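Local atomic coordinates of A putative transcriptional regulator (Rhodococcus sp., PDB entry 2HKU), a protein that probably acts as a TetR-family transcriptional regulator, binding DNA through an N-terminal helix-turn-helix domain. Residues 79-84 and 100-105; 94-99 and 144-149; 137-142 and 164-169; 153-158 and 201-206; 170-175 and 195-200. One frame throughout, in Å; residues are numbered along the deposited sequence.

Contact 1: 79-84 and 100-105; sequences GKRAED and VGSLLG. With EDO (1,2-ethanediol), chain D.
E83 OE2 is gripped by both hydroxyls of a bound 1,2-ethanediol, probably from the crystallisation liquor, on the flank of the seam where A82 meets S102 and L103. O1 of the diol lies 2.6 Å from E83 OE2 and its O2 2.9 Å from the same oxygen; S141 OG adds a weak third bond. The seam is an antiparallel helix pair in the all-helical TetR fold: helix 63-87 packs on helix 92-104 at 153°, the axes 8.4 Å apart. Such closeness rests on small residues. A82 points toward helix 92-104, and its CB meets S102 CB at 3.6 Å. L103 supplies the reach. With its CG anti to the carbonyl carbon (chi1 -67°), the isobutyl group leans along helix 63-87 and covers both A82 and G79. At the more open margin R81 passes S102 only with its CG, since its bent chain carries the guanidinium away to a salt bridge with D85. No hydrogen bond joins the two segments, and the deeper side of helix 92-104 is covered by F168 and I197. L103 CD2 lies 3.8 Å from G79 CA, above a residue without a side chain.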
# COMPACT_ATOMS: atom_id res chain seq x y z
N GLY A 79 -5.10 14.78 -0.22
CA GLY A 79 -4.15 15.22 0.77
C GLY A 79 -4.39 16.69 1.19
O GLY A 79 -4.29 17.02 2.37
N LYS A 80 -4.66 17.58 0.24
CA LYS A 80 -4.92 19.00 0.62
C LYS A 80 -6.21 19.15 1.45
O LYS A 80 -6.25 19.91 2.41
CB LYS A 80 -4.98 19.90 -0.63
CG LYS A 80 -5.01 21.39 -0.26
CD LYS A 80 -5.48 22.20 -1.45
CE LYS A 80 -5.22 23.73 -1.20
NZ LYS A 80 -6.31 24.27 -0.29
N ARG A 81 -7.27 18.43 1.05
CA ARG A 81 -8.52 18.41 1.81
C ARG A 81 -8.33 17.97 3.24
O ARG A 81 -8.85 18.63 4.19
CB ARG A 81 -9.59 17.62 1.07
CG ARG A 81 -10.86 17.25 1.85
CD ARG A 81 -11.70 18.52 2.24
NE ARG A 81 -11.79 19.46 1.15
CZ ARG A 81 -11.94 20.80 1.28
NH1 ARG A 81 -11.97 21.37 2.48
NH2 ARG A 81 -12.01 21.55 0.19
N ALA A 82 -7.50 16.93 3.47
CA ALA A 82 -7.18 16.47 4.78
C ALA A 82 -6.46 17.54 5.59
O ALA A 82 -6.81 17.77 6.75
CB ALA A 82 -6.30 15.10 4.76
N GLU A 83 -5.42 18.14 5.01
CA GLU A 83 -4.65 19.19 5.65
C GLU A 83 -5.58 20.43 5.95
O GLU A 83 -5.47 21.08 7.00
CB GLU A 83 -3.49 19.60 4.75
CG GLU A 83 -2.53 18.42 4.63
CD GLU A 83 -1.32 18.65 3.71
OE1 GLU A 83 -1.35 19.60 2.88
OE2 GLU A 83 -0.37 17.86 3.86
N ASP A 84 -6.53 20.65 5.06
CA ASP A 84 -7.36 21.82 5.15
C ASP A 84 -8.31 21.63 6.29
O ASP A 84 -8.38 22.51 7.15
CB ASP A 84 -8.07 22.04 3.83
CG ASP A 84 -7.28 22.89 2.90
OD1 ASP A 84 -6.30 23.52 3.35
OD2 ASP A 84 -7.68 22.98 1.73
N VAL A 100 -5.93 12.39 9.56
CA VAL A 100 -5.93 10.90 9.33
C VAL A 100 -7.29 10.39 9.02
O VAL A 100 -7.52 9.68 8.03
CB VAL A 100 -5.29 10.19 10.57
CG1 VAL A 100 -5.30 8.70 10.43
CG2 VAL A 100 -3.90 10.69 10.75
N GLY A 101 -8.28 10.81 9.82
CA GLY A 101 -9.67 10.50 9.47
C GLY A 101 -10.11 10.90 8.10
O GLY A 101 -10.92 10.20 7.51
N SER A 102 -9.62 12.02 7.57
CA SER A 102 -9.98 12.41 6.18
C SER A 102 -9.38 11.48 5.12
O SER A 102 -10.07 10.98 4.21
CB SER A 102 -9.45 13.84 5.86
OG SER A 102 -10.02 14.31 4.63
N LEU A 103 -8.07 11.29 5.22
CA LEU A 103 -7.39 10.38 4.24
C LEU A 103 -7.94 8.96 4.32
O LEU A 103 -8.12 8.37 3.33
CB LEU A 103 -5.87 10.39 4.50
CG LEU A 103 -5.20 11.73 4.18
CD1 LEU A 103 -3.80 11.58 4.63
CD2 LEU A 103 -5.37 12.12 2.64
N LEU A 104 -8.23 8.43 5.52
CA LEU A 104 -8.66 7.03 5.66
C LEU A 104 -10.12 6.85 5.40
O LEU A 104 -10.58 5.75 5.07
CB LEU A 104 -8.26 6.44 7.02
CG LEU A 104 -6.74 6.38 7.22
CD1 LEU A 104 -6.31 5.81 8.57
CD2 LEU A 104 -6.07 5.58 6.10
N GLY A 105 -10.87 7.95 5.52
CA GLY A 105 -12.29 7.87 5.26
C GLY A 105 -12.75 8.46 3.96
O GLY A 105 -12.74 7.78 2.93
C1 EDO D . 0.26 15.16 6.02
O1 EDO D . 0.22 16.62 6.08
C2 EDO D . -0.43 14.87 4.71
O2 EDO D . 0.58 15.15 3.71

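Contact 2: 94-99 and 144-149; sequences DYTEKL and VALIRT. With EDO (1,2-ethanediol), chain D.
The antiparallel packing of helix 92-104 on helix 125-152, part of the helical C-terminal domain of the TetR fold, is carried here by Y95, which reaches across to T149 and L146. T149 CG2 sits squarely over one face of the tyrosine ring, 3.6 Å from the centroid and 8° off the normal, a CH-pi contact. L146 CD1 comes to the same ring at its edge, 3.8 Å from Y95 CE2. The phenol can span axes 11.0 Å apart because Y95 CG is anti to the backbone N (chi1 170°), bringing Y95 OH to 3.1 Å from T149 OG1. That threonine is itself fixed: its OG1 donates to A145 O at 2.9 Å from above the carbonyl plane, and A145 O also takes T149 N. Deeper in, L99 CD1 meets L146 CD1, while T96, whose OG1 bonds to V92 O, lies across L146 at about a right angle. F168 closes over L99 and L146 from helix 161-181. Helix 125-152 widens into a pi-type turn at 144-147, and within it L146 N donates to O1 of the bound ethanediol at 3.2 Å, with an N-H...O angle of 164°.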
# COMPACT_ATOMS: atom_id res chain seq x y z
N ASP A 94 -6.46 16.68 17.81
CA ASP A 94 -7.63 16.79 16.96
C ASP A 94 -7.30 17.11 15.49
O ASP A 94 -8.09 16.85 14.59
CB ASP A 94 -8.42 17.94 17.48
CG ASP A 94 -9.86 17.67 17.49
OD1 ASP A 94 -10.39 17.61 16.37
OD2 ASP A 94 -10.44 17.51 18.62
N TYR A 95 -6.19 17.78 15.28
CA TYR A 95 -5.69 18.10 13.95
C TYR A 95 -5.30 16.78 13.27
O TYR A 95 -5.71 16.53 12.14
CB TYR A 95 -4.48 18.99 14.12
CG TYR A 95 -3.65 19.28 12.90
CD1 TYR A 95 -3.76 20.50 12.22
CD2 TYR A 95 -2.69 18.36 12.46
CE1 TYR A 95 -2.98 20.77 11.13
CE2 TYR A 95 -1.92 18.60 11.37
CZ TYR A 95 -2.04 19.81 10.71
OH TYR A 95 -1.22 20.05 9.63
N THR A 96 -4.51 15.99 14.00
CA THR A 96 -4.13 14.66 13.61
C THR A 96 -5.28 13.73 13.35
O THR A 96 -5.23 13.01 12.36
CB THR A 96 -3.13 14.08 14.53
OG1 THR A 96 -2.15 15.08 14.77
CG2 THR A 96 -2.41 12.83 13.89
N GLU A 97 -6.35 13.77 14.17
CA GLU A 97 -7.53 12.89 13.99
C GLU A 97 -8.29 13.26 12.75
O GLU A 97 -8.82 12.44 11.96
CB GLU A 97 -8.52 13.02 15.22
CG GLU A 97 -8.25 12.12 16.41
CD GLU A 97 -8.90 12.62 17.75
OE1 GLU A 97 -10.14 12.81 17.75
OE2 GLU A 97 -8.18 12.83 18.79
N LYS A 98 -8.38 14.56 12.58
CA LYS A 98 -9.03 15.12 11.44
C LYS A 98 -8.18 14.79 10.16
O LYS A 98 -8.70 14.42 9.17
CB LYS A 98 -9.10 16.63 11.66
CG LYS A 98 -10.45 17.14 12.27
CD LYS A 98 -10.21 18.59 12.92
CE LYS A 98 -11.44 18.98 13.82
NZ LYS A 98 -12.63 18.84 13.01
N LEU A 99 -6.90 15.00 10.21
CA LEU A 99 -6.11 14.78 9.00
C LEU A 99 -6.20 13.28 8.62
O LEU A 99 -6.62 12.96 7.55
CB LEU A 99 -4.71 15.29 9.21
CG LEU A 99 -3.84 15.54 7.94
CD1 LEU A 99 -2.67 16.45 8.33
CD2 LEU A 99 -3.30 14.21 7.42
N VAL A 144 5.64 19.66 5.78
CA VAL A 144 5.28 21.12 6.04
C VAL A 144 3.93 21.32 6.68
O VAL A 144 3.65 22.41 7.22
CB VAL A 144 5.41 22.14 4.76
CG1 VAL A 144 6.77 22.07 4.16
CG2 VAL A 144 4.30 21.99 3.65
N ALA A 145 3.08 20.30 6.61
CA ALA A 145 1.78 20.38 7.27
C ALA A 145 1.80 19.55 8.57
O ALA A 145 2.21 20.07 9.61
CB ALA A 145 0.73 19.96 6.33
N LEU A 146 1.49 18.23 8.51
CA LEU A 146 1.59 17.35 9.73
C LEU A 146 2.84 17.38 10.58
O LEU A 146 2.75 17.65 11.77
CB LEU A 146 1.27 15.85 9.42
CG LEU A 146 1.12 14.87 10.61
CD1 LEU A 146 -0.18 15.22 11.36
CD2 LEU A 146 1.12 13.41 10.12
N ILE A 147 4.01 17.06 10.04
CA ILE A 147 5.23 16.85 10.81
C ILE A 147 5.69 18.21 11.48
O ILE A 147 6.12 18.23 12.61
CB ILE A 147 6.41 16.14 9.98
CG1 ILE A 147 5.96 14.78 9.34
CG2 ILE A 147 7.68 15.88 10.82
CD1 ILE A 147 5.43 13.73 10.38
N ARG A 148 5.54 19.31 10.76
CA ARG A 148 5.77 20.65 11.31
C ARG A 148 4.77 21.02 12.41
O ARG A 148 5.20 21.54 13.43
CB ARG A 148 5.69 21.68 10.20
CG ARG A 148 6.23 23.09 10.57
CD ARG A 148 6.09 23.88 9.28
NE ARG A 148 6.60 25.24 9.31
CZ ARG A 148 6.37 26.14 8.35
NH1 ARG A 148 5.61 25.83 7.29
NH2 ARG A 148 6.88 27.36 8.48
N THR A 149 3.46 20.83 12.16
CA THR A 149 2.41 20.98 13.21
C THR A 149 2.85 20.25 14.55
O THR A 149 2.90 20.86 15.63
CB THR A 149 1.03 20.57 12.69
OG1 THR A 149 0.63 21.44 11.64
CG2 THR A 149 -0.05 20.71 13.79
C1 EDO D . 0.26 15.16 6.02
O1 EDO D . 0.22 16.62 6.08
C2 EDO D . -0.43 14.87 4.71
O2 EDO D . 0.58 15.15 3.71

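Contact 3: 137-142 and 164-169; sequences TLHSSG and ESKAFW. With EDO (1,2-ethanediol), chain D.
S165 OG donates to H139 O at 2.6 Å, in the carbonyl plane and on a lone pair, tying helix 161-181 to helix 125-152. G142 lets the hydroxyl in: its CA is 3.2 Å from S165 OG, and a CB there would collide with it. Beside this bond the H139 ring is held on two sides. K166 CG lies over one face, 3.6 Å from the centroid, and W169 CB meets the ring edge at H139 CD2. A water 2.6 Å from H139 NE2 donates to K166 O. The W169 indole is layered, L138 CB over one face and F168 over the other, while W169 NE1 donates to O2 of the ethanediol at 2.9 Å along a bent path (142°). Replacing W169 with an alanine would probably leave the diol without this N-H donor and open a gap between L138 and F168. Farther out, S141 OG, turned between N and the carbonyl carbon (chi1 83°), donates to L138 O. The extended K166 chain ends in a salt bridge to E192 of the second subunit, and Q178 of that subunit packs on H139. Two helices crossing at 115° around a buried indole here join the domain core to the helix-built dimer interface of a TetR-type regulator.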
# COMPACT_ATOMS: atom_id res chain seq x y z
N THR A 137 5.67 15.33 -3.92
CA THR A 137 4.78 16.47 -3.45
C THR A 137 3.99 16.05 -2.21
O THR A 137 3.81 16.88 -1.30
CB THR A 137 3.77 16.90 -4.55
OG1 THR A 137 4.47 17.37 -5.72
CG2 THR A 137 2.77 18.07 -4.07
N LEU A 138 3.42 14.81 -2.20
CA LEU A 138 2.73 14.30 -1.00
C LEU A 138 3.71 14.30 0.16
O LEU A 138 3.39 14.76 1.27
CB LEU A 138 2.20 12.86 -1.20
CG LEU A 138 1.09 12.61 -2.20
CD1 LEU A 138 0.64 11.15 -2.43
CD2 LEU A 138 -0.19 13.48 -1.68
N HIS A 139 4.93 13.81 -0.07
CA HIS A 139 5.93 13.73 1.00
C HIS A 139 6.45 15.11 1.50
O HIS A 139 6.56 15.33 2.72
CB HIS A 139 7.14 12.88 0.52
CG HIS A 139 6.83 11.40 0.35
ND1 HIS A 139 7.51 10.59 -0.53
CD2 HIS A 139 6.00 10.58 1.03
CE1 HIS A 139 7.08 9.34 -0.42
NE2 HIS A 139 6.18 9.30 0.54
N SER A 140 6.64 16.05 0.57
CA SER A 140 6.94 17.48 0.96
C SER A 140 5.76 18.05 1.75
O SER A 140 5.94 18.74 2.77
CB SER A 140 7.15 18.37 -0.31
OG SER A 140 8.37 17.90 -0.83
N SER A 141 4.59 17.79 1.24
CA SER A 141 3.42 18.32 1.85
C SER A 141 3.33 17.81 3.31
O SER A 141 2.90 18.56 4.18
CB SER A 141 2.15 18.02 1.03
OG SER A 141 1.69 16.68 1.35
N GLY A 142 3.82 16.59 3.59
CA GLY A 142 3.68 16.03 4.93
C GLY A 142 4.67 16.62 5.90
O GLY A 142 4.34 16.81 7.09
N GLU A 164 10.09 10.96 8.30
CA GLU A 164 8.88 10.92 9.08
C GLU A 164 7.68 11.14 8.16
O GLU A 164 6.60 10.56 8.37
CB GLU A 164 8.94 11.93 10.20
CG GLU A 164 10.01 11.67 11.23
CD GLU A 164 9.53 10.69 12.31
OE1 GLU A 164 8.39 10.18 12.19
OE2 GLU A 164 10.28 10.44 13.28
N SER A 165 7.84 12.00 7.14
CA SER A 165 6.76 12.17 6.16
C SER A 165 6.51 10.89 5.39
O SER A 165 5.35 10.57 5.09
CB SER A 165 7.00 13.35 5.16
OG SER A 165 5.73 13.60 4.46
N LYS A 166 7.60 10.20 4.98
CA LYS A 166 7.46 8.98 4.22
C LYS A 166 6.88 7.84 5.06
O LYS A 166 6.21 6.99 4.53
CB LYS A 166 8.83 8.55 3.64
CG LYS A 166 9.36 9.54 2.53
CD LYS A 166 10.79 9.21 2.16
CE LYS A 166 11.24 10.11 0.94
NZ LYS A 166 12.48 9.36 0.37
N ALA A 167 7.20 7.81 6.36
CA ALA A 167 6.61 6.83 7.29
C ALA A 167 5.15 7.07 7.44
O ALA A 167 4.35 6.11 7.50
CB ALA A 167 7.31 6.92 8.67
N PHE A 168 4.75 8.33 7.45
CA PHE A 168 3.32 8.68 7.50
C PHE A 168 2.62 8.24 6.15
O PHE A 168 1.62 7.54 6.13
CB PHE A 168 3.10 10.19 7.71
CG PHE A 168 1.56 10.59 7.65
CD1 PHE A 168 0.74 10.38 8.76
CD2 PHE A 168 0.99 11.12 6.49
CE1 PHE A 168 -0.66 10.73 8.70
CE2 PHE A 168 -0.36 11.48 6.35
CZ PHE A 168 -1.23 11.24 7.47
N TRP A 169 3.15 8.67 5.02
CA TRP A 169 2.53 8.29 3.75
C TRP A 169 2.48 6.77 3.44
O TRP A 169 1.50 6.30 2.89
CB TRP A 169 3.09 9.13 2.57
CG TRP A 169 2.30 10.47 2.49
CD1 TRP A 169 2.72 11.71 2.90
CD2 TRP A 169 0.96 10.61 2.05
NE1 TRP A 169 1.69 12.63 2.75
CE2 TRP A 169 0.60 11.96 2.22
CE3 TRP A 169 -0.01 9.70 1.56
CZ2 TRP A 169 -0.67 12.43 1.90
CZ3 TRP A 169 -1.28 10.19 1.22
CH2 TRP A 169 -1.57 11.54 1.32
C1 EDO D . 0.26 15.16 6.02
O1 EDO D . 0.22 16.62 6.08
C2 EDO D . -0.43 14.87 4.71
O2 EDO D . 0.58 15.15 3.71
O HOH W 1 6.38 6.96 1.72

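Contact 4: 153-158 and 201-206; sequences TGWQLR and LQIPET
The W155 indole, from the loop between helices 125-152 and 161-181, enters edge first into a shallow hollow shaped by L201, I203 and P204, where helix 190-201 ends and the chain turns into helix 205-209 at the far end of the all-helical TetR-type C-terminal domain. At the floor its NE1 donates to L201 O at 2.7 Å, nearly straight at 170° and with the oxygen close to the ring plane. Farther along the same edge W155 CD1 meets I203 CA at 3.9 Å and P204 CD at 4.1 Å, so the proline ring forms one lip. L201 CD2 approaches the six-membered ring at CZ2 on the other side of the bond. R158 folds back at the rim of the indole, bent at chi2 and chi3, and turns one guanidinium face to W155 CZ2, which stands 3.4 Å off that plane near its margin. A water bridges R158 NH2 and Q202 O. The guanidinium has firmer partners in E164 and N200 O, while Q202 of the second subunit packs against R158. Around the hollow, L150 of helix 125-152 supports both W155 and I203, T96 of helix 92-104 touches L201 and I203, and E164 places helix 161-181 against the indole.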
# COMPACT_ATOMS: atom_id res chain seq x y z
N THR A 153 4.64 22.11 18.05
CA THR A 153 3.91 21.91 19.31
C THR A 153 4.60 21.01 20.33
O THR A 153 4.01 20.78 21.38
CB THR A 153 2.42 21.59 19.14
OG1 THR A 153 2.26 20.31 18.52
CG2 THR A 153 1.76 22.62 18.28
N GLY A 154 5.85 20.58 20.11
CA GLY A 154 6.57 19.77 21.11
C GLY A 154 7.08 18.34 20.76
O GLY A 154 7.99 17.76 21.44
N TRP A 155 6.53 17.75 19.69
CA TRP A 155 6.86 16.34 19.34
C TRP A 155 8.32 16.16 18.86
O TRP A 155 8.83 16.98 18.10
CB TRP A 155 5.76 15.88 18.33
CG TRP A 155 5.83 14.49 17.77
CD1 TRP A 155 5.25 13.32 18.28
CD2 TRP A 155 6.46 14.11 16.53
NE1 TRP A 155 5.51 12.27 17.43
CE2 TRP A 155 6.23 12.72 16.35
CE3 TRP A 155 7.21 14.81 15.56
CZ2 TRP A 155 6.75 12.02 15.25
CZ3 TRP A 155 7.70 14.11 14.45
CH2 TRP A 155 7.47 12.72 14.31
N GLN A 156 9.01 15.12 19.34
CA GLN A 156 10.34 14.85 18.93
C GLN A 156 10.39 13.91 17.70
O GLN A 156 9.89 12.76 17.76
CB GLN A 156 11.15 14.14 20.02
CG GLN A 156 11.37 14.90 21.36
CD GLN A 156 12.03 16.24 21.15
OE1 GLN A 156 13.28 16.33 21.03
NE2 GLN A 156 11.20 17.30 21.08
N LEU A 157 11.03 14.39 16.61
CA LEU A 157 11.46 13.54 15.50
C LEU A 157 12.17 12.33 16.05
O LEU A 157 12.97 12.42 17.00
CB LEU A 157 12.47 14.28 14.64
CG LEU A 157 12.24 14.98 13.29
CD1 LEU A 157 10.80 15.24 12.82
CD2 LEU A 157 13.08 16.25 13.22
N ARG A 158 11.90 11.19 15.42
CA ARG A 158 12.59 9.96 15.70
C ARG A 158 13.61 9.75 14.59
O ARG A 158 14.59 9.05 14.74
CB ARG A 158 11.58 8.77 15.72
CG ARG A 158 10.61 8.69 16.87
CD ARG A 158 9.42 9.60 16.65
NE ARG A 158 8.75 9.27 15.36
CZ ARG A 158 7.63 8.56 15.28
NH1 ARG A 158 7.13 8.32 14.07
NH2 ARG A 158 6.99 8.09 16.40
N LEU A 201 2.90 7.44 15.38
CA LEU A 201 3.34 8.81 15.72
C LEU A 201 3.69 8.93 17.22
O LEU A 201 4.56 9.72 17.57
CB LEU A 201 2.26 9.80 15.35
CG LEU A 201 2.00 9.90 13.84
CD1 LEU A 201 0.79 10.72 13.53
CD2 LEU A 201 3.27 10.49 13.20
N GLN A 202 2.99 8.14 18.05
CA GLN A 202 3.11 8.11 19.54
C GLN A 202 3.28 9.57 20.08
O GLN A 202 4.35 9.97 20.45
CB GLN A 202 4.29 7.21 19.90
CG GLN A 202 4.12 6.44 21.20
CD GLN A 202 2.83 5.58 21.22
OE1 GLN A 202 1.83 5.97 21.85
NE2 GLN A 202 2.84 4.42 20.51
N ILE A 203 2.21 10.35 19.99
CA ILE A 203 2.22 11.78 20.24
C ILE A 203 1.87 11.90 21.73
O ILE A 203 0.76 11.48 22.10
CB ILE A 203 1.07 12.50 19.49
CG1 ILE A 203 1.15 12.31 17.98
CG2 ILE A 203 1.05 14.03 19.84
CD1 ILE A 203 0.01 12.96 17.24
N PRO A 204 2.80 12.45 22.55
CA PRO A 204 2.53 12.72 23.98
C PRO A 204 1.22 13.43 24.24
O PRO A 204 0.80 14.33 23.48
CB PRO A 204 3.73 13.55 24.42
CG PRO A 204 4.90 13.05 23.55
CD PRO A 204 4.20 12.80 22.18
N GLU A 205 0.56 13.02 25.34
CA GLU A 205 -0.75 13.56 25.65
C GLU A 205 -0.75 15.11 25.72
O GLU A 205 -1.71 15.75 25.31
CB GLU A 205 -1.33 12.95 26.94
CG GLU A 205 -2.84 12.94 26.94
CD GLU A 205 -3.45 12.58 28.30
OE1 GLU A 205 -2.80 11.80 29.06
OE2 GLU A 205 -4.58 13.08 28.60
N THR A 206 0.34 15.68 26.21
CA THR A 206 0.48 17.14 26.44
C THR A 206 0.52 17.93 25.10
O THR A 206 -0.26 18.90 24.88
CB THR A 206 1.67 17.46 27.40
OG1 THR A 206 2.89 16.88 26.94
CG2 THR A 206 1.37 16.90 28.83
O HOH W 2 7.19 9.15 19.20

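Contact 5: 170-175 and 195-200; sequences SAIFGL and AVIFAN
I197 pushes its CD1 into a hollow between A171, I172 and L175, the central fit of an antiparallel helix pair in the TetR fold. Helices 161-181 and 190-201 run at 157° with axes 10.5 Å apart, and their packing between these segments is almost wholly apolar, without a hydrogen bond. The isoleucine owes its reach to the turns of its chain: CG1 is anti to the carbonyl carbon (chi1 -63°), and the further bend at chi2 carries CD1 toward helix 161-181. There it presses on A171 CB at 3.4 Å, tighter than ordinary van der Waals contact. I172 and I197 cross at about a right angle, I172 CD1 flanking the terminal methyl at 3.9 Å. L175 comes in obliquely from the following turn: its CD1 lies 3.6 Å from I197 CD1 and also reaches V196 CG1, while its CD2 rests only on V196, 4.0 Å from V196 CB. An alanine at L175 would be likely to open a gap beside I197 CD1 and leave V196 without its apolar partner in segment 170-175. The pair also faces the second subunit, where S170 packs on L175, K166 on V196 and A167 on N200; this is consistent with the four-helix dimer interface found in TetR-type regulators. From within the subunit, V100 and L104 of helix 92-104 close the inner side, touching I197 and I172 respectively. One polar atom borders the apolar patch, N200 OD1, which rests 3.5 Å from A171 CB.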
# COMPACT_ATOMS: atom_id res chain seq x y z
N SER A 170 3.57 6.04 3.64
CA SER A 170 3.51 4.58 3.35
C SER A 170 2.57 3.80 4.25
O SER A 170 1.92 2.90 3.78
CB SER A 170 4.88 3.97 3.45
OG SER A 170 5.42 4.33 4.69
N ALA A 171 2.43 4.22 5.52
CA ALA A 171 1.30 3.74 6.42
C ALA A 171 -0.10 4.03 5.83
O ALA A 171 -0.99 3.15 5.75
CB ALA A 171 1.41 4.38 7.86
N ILE A 172 -0.32 5.30 5.45
CA ILE A 172 -1.55 5.63 4.81
C ILE A 172 -1.86 4.70 3.60
O ILE A 172 -2.93 4.15 3.54
CB ILE A 172 -1.67 7.16 4.43
CG1 ILE A 172 -1.70 8.05 5.72
CG2 ILE A 172 -2.84 7.37 3.51
CD1 ILE A 172 -3.03 7.97 6.56
N PHE A 173 -0.91 4.55 2.66
CA PHE A 173 -1.07 3.65 1.50
C PHE A 173 -1.41 2.22 1.91
O PHE A 173 -2.42 1.65 1.45
CB PHE A 173 0.20 3.66 0.62
CG PHE A 173 0.54 5.02 0.02
CD1 PHE A 173 -0.46 5.91 -0.37
CD2 PHE A 173 1.87 5.39 -0.15
CE1 PHE A 173 -0.08 7.19 -0.92
CE2 PHE A 173 2.27 6.63 -0.70
CZ PHE A 173 1.34 7.50 -1.05
N GLY A 174 -0.63 1.69 2.83
CA GLY A 174 -0.83 0.25 3.30
C GLY A 174 -2.13 0.07 4.10
O GLY A 174 -2.81 -0.98 4.01
N LEU A 175 -2.51 1.08 4.88
CA LEU A 175 -3.82 1.04 5.57
C LEU A 175 -5.00 1.14 4.62
O LEU A 175 -5.98 0.39 4.75
CB LEU A 175 -3.96 2.11 6.67
CG LEU A 175 -2.98 1.93 7.77
CD1 LEU A 175 -2.59 3.21 8.61
CD2 LEU A 175 -3.42 0.78 8.64
N ALA A 195 -6.07 4.23 14.52
CA ALA A 195 -5.24 3.87 15.68
C ALA A 195 -3.81 3.41 15.30
O ALA A 195 -2.86 3.61 16.04
CB ALA A 195 -5.95 2.79 16.53
N VAL A 196 -3.64 2.78 14.14
CA VAL A 196 -2.24 2.39 13.73
C VAL A 196 -1.43 3.72 13.52
O VAL A 196 -0.31 3.83 13.97
CB VAL A 196 -2.24 1.50 12.40
CG1 VAL A 196 -0.91 1.52 11.72
CG2 VAL A 196 -2.75 -0.02 12.67
N ILE A 197 -2.02 4.72 12.86
CA ILE A 197 -1.26 5.99 12.61
C ILE A 197 -0.93 6.64 13.96
O ILE A 197 0.23 6.99 14.19
CB ILE A 197 -1.98 7.00 11.71
CG1 ILE A 197 -2.23 6.48 10.27
CG2 ILE A 197 -1.22 8.38 11.66
CD1 ILE A 197 -0.95 6.26 9.42
N PHE A 198 -1.93 6.73 14.87
CA PHE A 198 -1.58 7.14 16.27
C PHE A 198 -0.47 6.37 16.99
O PHE A 198 0.38 6.99 17.67
CB PHE A 198 -2.86 7.32 17.10
CG PHE A 198 -3.60 8.57 16.73
CD1 PHE A 198 -3.17 9.81 17.22
CD2 PHE A 198 -4.68 8.53 15.87
CE1 PHE A 198 -3.81 11.01 16.88
CE2 PHE A 198 -5.35 9.72 15.50
CZ PHE A 198 -4.90 10.96 16.01
N ALA A 199 -0.44 5.04 16.87
CA ALA A 199 0.66 4.26 17.39
C ALA A 199 1.95 4.51 16.67
O ALA A 199 3.03 4.44 17.31
CB ALA A 199 0.32 2.75 17.37
N ASN A 200 1.91 4.79 15.36
CA ASN A 200 3.15 5.11 14.62
C ASN A 200 3.76 6.45 15.09
O ASN A 200 4.94 6.60 15.12
CB ASN A 200 2.88 5.24 13.10
CG ASN A 200 2.59 3.90 12.41
OD1 ASN A 200 2.15 3.87 11.25
ND2 ASN A 200 2.83 2.83 13.09

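In the fold
Contacts 1, 2, 3 and 5 are buried helix-on-helix packing, whereas contact 4 is partly exposed and joins a loop to the turn between two helices about 24 Å, centre to centre, from the middle of the chain. Contacts 1 and 2 share helix 92-104, contacts 2 and 3 helix 125-152, and contacts 3 and 5 helix 161-181; F168 touches residues of contacts 1, 2 and 5. The same ethanediol borders contacts 1, 2 and 3. Chemistry follows place: contacts 1 and 5 are mostly apolar and have no hydrogen bond across, contact 2 adds an aromatic face, and contacts 3 and 4 each have a side-chain-to-carbonyl bond. The E164-R158 salt bridge links contacts 3 and 4; with contact 5, they border the second subunit.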